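Side-chain contacts in SusD homolog (Bacteroides ovatus, PDB 4F53), which probably binds glycans, perhaps mucin O-glycans, at the cell surface as a member of the SusD/RagB family of outer-membrane lipoproteins: residues P250-F254 / M255-S259; E44-S47 / Q48-C52. One frame throughout, in Å; residues are numbered along the deposited sequence. Where two conformers were deposited one is given.

Contact 1: residues P250-F254 / M255-S259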
loop_
_atom_site.group_PDB
_atom_site.type_symbol
_atom_site.label_atom_id
_atom_site.label_comp_id
_atom_site.label_asym_id
_atom_site.label_seq_id
_atom_site.Cartn_x
_atom_site.Cartn_y
_atom_site.Cartn_z
ATOM N N PRO A 250 11.942 -8.508 -4.935
ATOM C CA PRO A 250 12.637 -7.294 -5.422
ATOM C C PRO A 250 13.198 -6.405 -4.303
ATOM O O PRO A 250 14.140 -5.679 -4.557
ATOM C CB PRO A 250 11.542 -6.564 -6.214
ATOM C CG PRO A 250 10.251 -7.036 -5.629
ATOM C CD PRO A 250 10.506 -8.489 -5.310
ATOM N N TRP A 251 12.644 -6.469 -3.080
ATOM C CA TRP A 251 13.121 -5.686 -1.931
ATOM C C TRP A 251 14.554 -6.018 -1.559
ATOM O O TRP A 251 15.253 -5.144 -1.046
ATOM C CB TRP A 251 12.230 -5.882 -0.719
ATOM C CG TRP A 251 10.889 -5.242 -0.913
ATOM C CD1 TRP A 251 9.728 -5.852 -1.300
ATOM C CD2 TRP A 251 10.589 -3.846 -0.788
ATOM N NE1 TRP A 251 8.717 -4.925 -1.408
ATOM C CE2 TRP A 251 9.218 -3.679 -1.108
ATOM C CE3 TRP A 251 11.351 -2.709 -0.450
ATOM C CZ2 TRP A 251 8.578 -2.423 -1.038
ATOM C CZ3 TRP A 251 10.726 -1.459 -0.443
ATOM C CH2 TRP A 251 9.358 -1.331 -0.709
ATOM N N GLN A 252 15.002 -7.265 -1.831
ATOM C CA GLN A 252 16.387 -7.678 -1.592
ATOM C C GLN A 252 17.325 -6.839 -2.477
ATOM O O GLN A 252 18.415 -6.486 -2.056
ATOM C CB GLN A 252 16.576 -9.182 -1.834
ATOM C CG GLN A 252 17.999 -9.667 -1.492
ATOM C CD GLN A 252 18.966 -9.571 -2.672
ATOM O OE1 GLN A 252 18.599 -9.398 -3.849
ATOM N NE2 GLN A 252 20.227 -9.649 -2.391
ATOM N N ARG A 253 16.881 -6.483 -3.672
ATOM C CA ARG A 253 17.629 -5.622 -4.580
ATOM C C ARG A 253 17.641 -4.186 -4.060
ATOM O O ARG A 253 18.716 -3.613 -3.865
ATOM C CB ARG A 253 17.012 -5.654 -6.009
ATOM C CG ARG A 253 17.025 -7.003 -6.706
ATOM C CD ARG A 253 18.423 -7.543 -6.878
ATOM N NE ARG A 253 18.450 -8.611 -7.874
ATOM C CZ ARG A 253 18.702 -9.888 -7.614
ATOM N NH1 ARG A 253 18.955 -10.281 -6.373
ATOM N NH2 ARG A 253 18.715 -10.778 -8.593
ATOM N N PHE A 254 16.455 -3.620 -3.809
ATOM C CA PHE A 254 16.307 -2.209 -3.397
ATOM C C PHE A 254 17.039 -1.906 -2.125
ATOM O O PHE A 254 17.737 -0.896 -2.055
ATOM C CB PHE A 254 14.841 -1.779 -3.236
ATOM C CG PHE A 254 13.888 -2.241 -4.313
ATOM C CD1 PHE A 254 14.319 -2.392 -5.631
ATOM C CD2 PHE A 254 12.553 -2.505 -4.012
ATOM C CE1 PHE A 254 13.452 -2.876 -6.613
ATOM C CE2 PHE A 254 11.676 -2.945 -5.002
ATOM C CZ PHE A 254 12.134 -3.134 -6.295
HETATM N N MSE A 255 16.902 -2.793 -1.137
HETATM C CA MSE A 255 17.494 -2.573 0.166
HETATM C C MSE A 255 18.925 -3.125 0.293
HETATM O O MSE A 255 19.860 -2.370 0.569
HETATM C CB MSE A 255 16.575 -3.208 1.244
HETATM C CG MSE A 255 15.167 -2.568 1.308
HETATM SE SE MSE A 255 15.188 -1.049 2.545
HETATM C CE MSE A 255 13.323 -0.602 2.627
ATOM N N VAL A 256 19.089 -4.439 0.142
ATOM C CA VAL A 256 20.356 -5.096 0.437
ATOM C C VAL A 256 21.392 -4.950 -0.688
ATOM O O VAL A 256 22.471 -4.412 -0.428
ATOM C CB VAL A 256 20.153 -6.585 0.853
ATOM C CG1 VAL A 256 21.474 -7.211 1.268
ATOM C CG2 VAL A 256 19.136 -6.708 1.987
ATOM N N LEU A 257 21.092 -5.428 -1.899
ATOM C CA LEU A 257 22.062 -5.396 -2.989
ATOM C C LEU A 257 22.401 -3.980 -3.491
ATOM O O LEU A 257 23.583 -3.644 -3.564
ATOM C CB LEU A 257 21.588 -6.260 -4.169
ATOM C CG LEU A 257 22.675 -6.704 -5.157
ATOM C CD1 LEU A 257 23.620 -7.685 -4.506
ATOM C CD2 LEU A 257 22.057 -7.352 -6.378
ATOM N N TRP A 258 21.398 -3.178 -3.883
ATOM C CA TRP A 258 21.677 -1.860 -4.471
ATOM C C TRP A 258 21.791 -0.747 -3.454
ATOM O O TRP A 258 22.414 0.266 -3.762
ATOM C CB TRP A 258 20.609 -1.479 -5.492
ATOM C CG TRP A 258 20.347 -2.507 -6.552
ATOM C CD1 TRP A 258 21.221 -3.440 -7.036
ATOM C CD2 TRP A 258 19.168 -2.607 -7.355
ATOM N NE1 TRP A 258 20.622 -4.178 -8.029
ATOM C CE2 TRP A 258 19.367 -3.677 -8.260
ATOM C CE3 TRP A 258 17.943 -1.924 -7.371
ATOM C CZ2 TRP A 258 18.392 -4.062 -9.187
ATOM C CZ3 TRP A 258 16.977 -2.317 -8.278
ATOM C CH2 TRP A 258 17.206 -3.372 -9.176
ATOM N N SER A 259 21.163 -0.897 -2.267
ATOM C CA SER A 259 21.144 0.118 -1.205
ATOM C C SER A 259 20.535 1.450 -1.722
ATOM O O SER A 259 20.933 2.533 -1.293
ATOM C CB SER A 259 22.536 0.324 -0.599
ATOM O OG SER A 259 22.955 -0.835 0.098
#

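Contact 2: residues E44-S47 / Q48-C52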
loop_
_atom_site.group_PDB
_atom_site.type_symbol
_atom_site.label_atom_id
_atom_site.label_comp_id
_atom_site.label_asym_id
_atom_site.label_seq_id
_atom_site.Cartn_x
_atom_site.Cartn_y
_atom_site.Cartn_z
ATOM N N GLU A 44 11.484 -6.411 -10.655
ATOM C CA GLU A 44 12.291 -5.439 -9.921
ATOM C C GLU A 44 12.285 -4.044 -10.534
ATOM O O GLU A 44 12.246 -3.096 -9.767
ATOM C CB GLU A 44 13.738 -5.934 -9.697
ATOM C CG GLU A 44 14.525 -6.188 -10.973
ATOM C CD GLU A 44 15.951 -6.665 -10.788
ATOM O OE1 GLU A 44 16.180 -7.574 -9.957
ATOM O OE2 GLU A 44 16.836 -6.168 -11.518
ATOM N N ASN A 45 12.282 -3.914 -11.872
ATOM C CA ASN A 45 12.298 -2.610 -12.531
ATOM C C ASN A 45 10.885 -2.013 -12.643
ATOM O O ASN A 45 10.725 -0.932 -13.211
ATOM C CB ASN A 45 12.994 -2.676 -13.912
ATOM C CG ASN A 45 12.489 -3.749 -14.849
ATOM O OD1 ASN A 45 12.522 -4.947 -14.543
ATOM N ND2 ASN A 45 12.111 -3.351 -16.052
ATOM N N PHE A 46 9.860 -2.692 -12.116
ATOM C CA PHE A 46 8.504 -2.166 -12.125
ATOM C C PHE A 46 8.150 -1.871 -10.680
ATOM O O PHE A 46 7.755 -0.753 -10.354
ATOM C CB PHE A 46 7.499 -3.121 -12.793
ATOM C CG PHE A 46 6.063 -2.627 -12.807
ATOM C CD1 PHE A 46 5.760 -1.307 -13.156
ATOM C CD2 PHE A 46 5.009 -3.498 -12.548
ATOM C CE1 PHE A 46 4.441 -0.858 -13.177
ATOM C CE2 PHE A 46 3.693 -3.050 -12.594
ATOM C CZ PHE A 46 3.422 -1.733 -12.905
ATOM N N SER A 47 8.395 -2.861 -9.809
ATOM C CA SER A 47 8.230 -2.818 -8.351
ATOM C C SER A 47 8.962 -1.613 -7.760
ATOM O O SER A 47 8.413 -0.940 -6.887
ATOM C CB SER A 47 8.775 -4.108 -7.720
ATOM O OG SER A 47 8.565 -4.096 -6.320
ATOM N N GLN A 48 10.203 -1.359 -8.214
ATOM C CA GLN A 48 11.031 -0.254 -7.716
ATOM C C GLN A 48 10.309 1.075 -7.829
ATOM O O GLN A 48 10.363 1.862 -6.896
ATOM C CB GLN A 48 12.382 -0.166 -8.439
ATOM C CG GLN A 48 13.329 0.714 -7.649
ATOM C CD GLN A 48 14.718 0.797 -8.169
ATOM O OE1 GLN A 48 15.002 0.581 -9.347
ATOM N NE2 GLN A 48 15.604 1.158 -7.274
ATOM N N TYR A 49 9.603 1.310 -8.936
ATOM C CA TYR A 49 8.867 2.544 -9.092
ATOM C C TYR A 49 7.592 2.559 -8.278
ATOM O O TYR A 49 7.418 3.443 -7.450
ATOM C CB TYR A 49 8.537 2.818 -10.564
ATOM C CG TYR A 49 9.778 2.983 -11.404
ATOM C CD1 TYR A 49 10.424 4.216 -11.495
ATOM C CD2 TYR A 49 10.331 1.903 -12.086
ATOM C CE1 TYR A 49 11.598 4.368 -12.240
ATOM C CE2 TYR A 49 11.504 2.041 -12.830
ATOM C CZ TYR A 49 12.121 3.282 -12.920
ATOM O OH TYR A 49 13.276 3.424 -13.649
ATOM N N VAL A 50 6.703 1.603 -8.512
ATOM C CA VAL A 50 5.355 1.640 -7.936
ATOM C C VAL A 50 5.312 1.326 -6.459
ATOM O O VAL A 50 4.542 1.966 -5.761
ATOM C CB VAL A 50 4.315 0.801 -8.736
ATOM C CG1 VAL A 50 4.202 1.328 -10.177
ATOM C CG2 VAL A 50 4.634 -0.695 -8.728
ATOM N N ASP A 51 6.119 0.374 -5.980
ATOM C CA ASP A 51 6.042 -0.043 -4.587
ATOM C C ASP A 51 7.131 0.535 -3.703
ATOM O O ASP A 51 6.938 0.682 -2.498
ATOM C CB ASP A 51 6.076 -1.574 -4.502
ATOM C CG ASP A 51 4.750 -2.209 -4.903
ATOM O OD1 ASP A 51 3.667 -1.700 -4.451
ATOM O OD2 ASP A 51 4.778 -3.205 -5.655
ATOM N N CYS A 52 8.269 0.837 -4.267
ATOM C CA CYS A 52 9.344 1.321 -3.446
ATOM C C CYS A 52 9.465 2.844 -3.544
ATOM O O CYS A 52 9.238 3.534 -2.557
ATOM C CB CYS A 52 10.649 0.620 -3.807
ATOM S SG CYS A 52 12.050 1.097 -2.767
HETATM O O HOH W 1 6.147 -5.202 -5.239
#

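Contact 1: residues P250-F254 / M255-S259
R253 and W258 meet one wide turn apart, CB of the arginine standing over one face of the indole. CB lies 3.7 Å from the centroid of the W258 six-membered ring and only 6° off the ring normal, a CH-pi contact. With CG of R253 beside its own backbone N (chi1 -62°) and the chain bent again about CB-CG, the stem crosses the indole, and CD touches CD2 of L257 at 3.7 Å. At the charged head, NH1 donates to OE1 of Q252 at 2.7 Å, and NE makes a long, weak ion pair with E44. F254 packs the edge of its ring on W258, CD1 to CZ3 3.8 Å, the planes 49° apart. The selenomethionine M255 sets CB 3.3 Å from W251 O and reaches CZ3 of W251 with CE at 4.1 Å; its long apolar chain suits a seat against V62, A261 and I263. The backbone widens here: L257 N bonds Q252 O and W258 N bonds R253 O (2.7 Å), both five residues on, as in a pi-type turn. The chemistry thus divides by side: W251, F254 and M255 are buried, while R253, apolar in its stem and charged at its head, lines the partly exposed flank with W258.

Contact 2: residues E44-S47 / Q48-C52
The ring of F46 carries V50 on one face, where CG2 lies, while its CE1 touches CG1 of the same valine at 3.7 Å. F46 holds CG anti to the backbone N (chi1 179°), which brings the end of the ring back toward the next turn; K95 adds a cation-pi contact and F92 an edge-to-face one. The ring of Y49 is met at its edge instead: N45 O lies in the ring plane, 3.1 Å from CD2, where the slightly positive ring hydrogens suit a carbonyl oxygen. Replacing Y49 by an alanine would probably leave that carbonyl without its aromatic edge and open a gap against W84, whose ring packs edge-to-face on the tyrosine. The side chains of S47 and D51 are too far apart to bond directly, so a water joins them, accepting from S47 OG at 2.9 Å and donating to D51 OD2; OD1 of the aspartate is held by R126 in a salt bridge. S47 O accepts from both D51 N (2.8 Å) and C52 N (3.2 Å), a local step from alpha to pi spacing. A buried helix packed between neighbouring helices fits the largely helical, TPR-like SusD fold.

In the fold
From the N terminus the chain reaches contact 2 first, in the opening turns of helix 44-58, and contact 1 some two hundred residues later, in the short helix 250-257. Each lies within one continuous stretch, so neither closes a long loop; they follow in series, neither nested nor crossed. In space their centres are about 11 Å apart and they touch: CZ of F254 rests on N of Q48 at 3.3 Å, and P250 packs on S47. Helix 44-58 is thereby sandwiched, with helix 82-106 meeting F46, Y49 and V50, and helix 250-257 covering S47 and Q48. Beyond both helices, the paired strands 62-64 and 261-263 join the same two regions again.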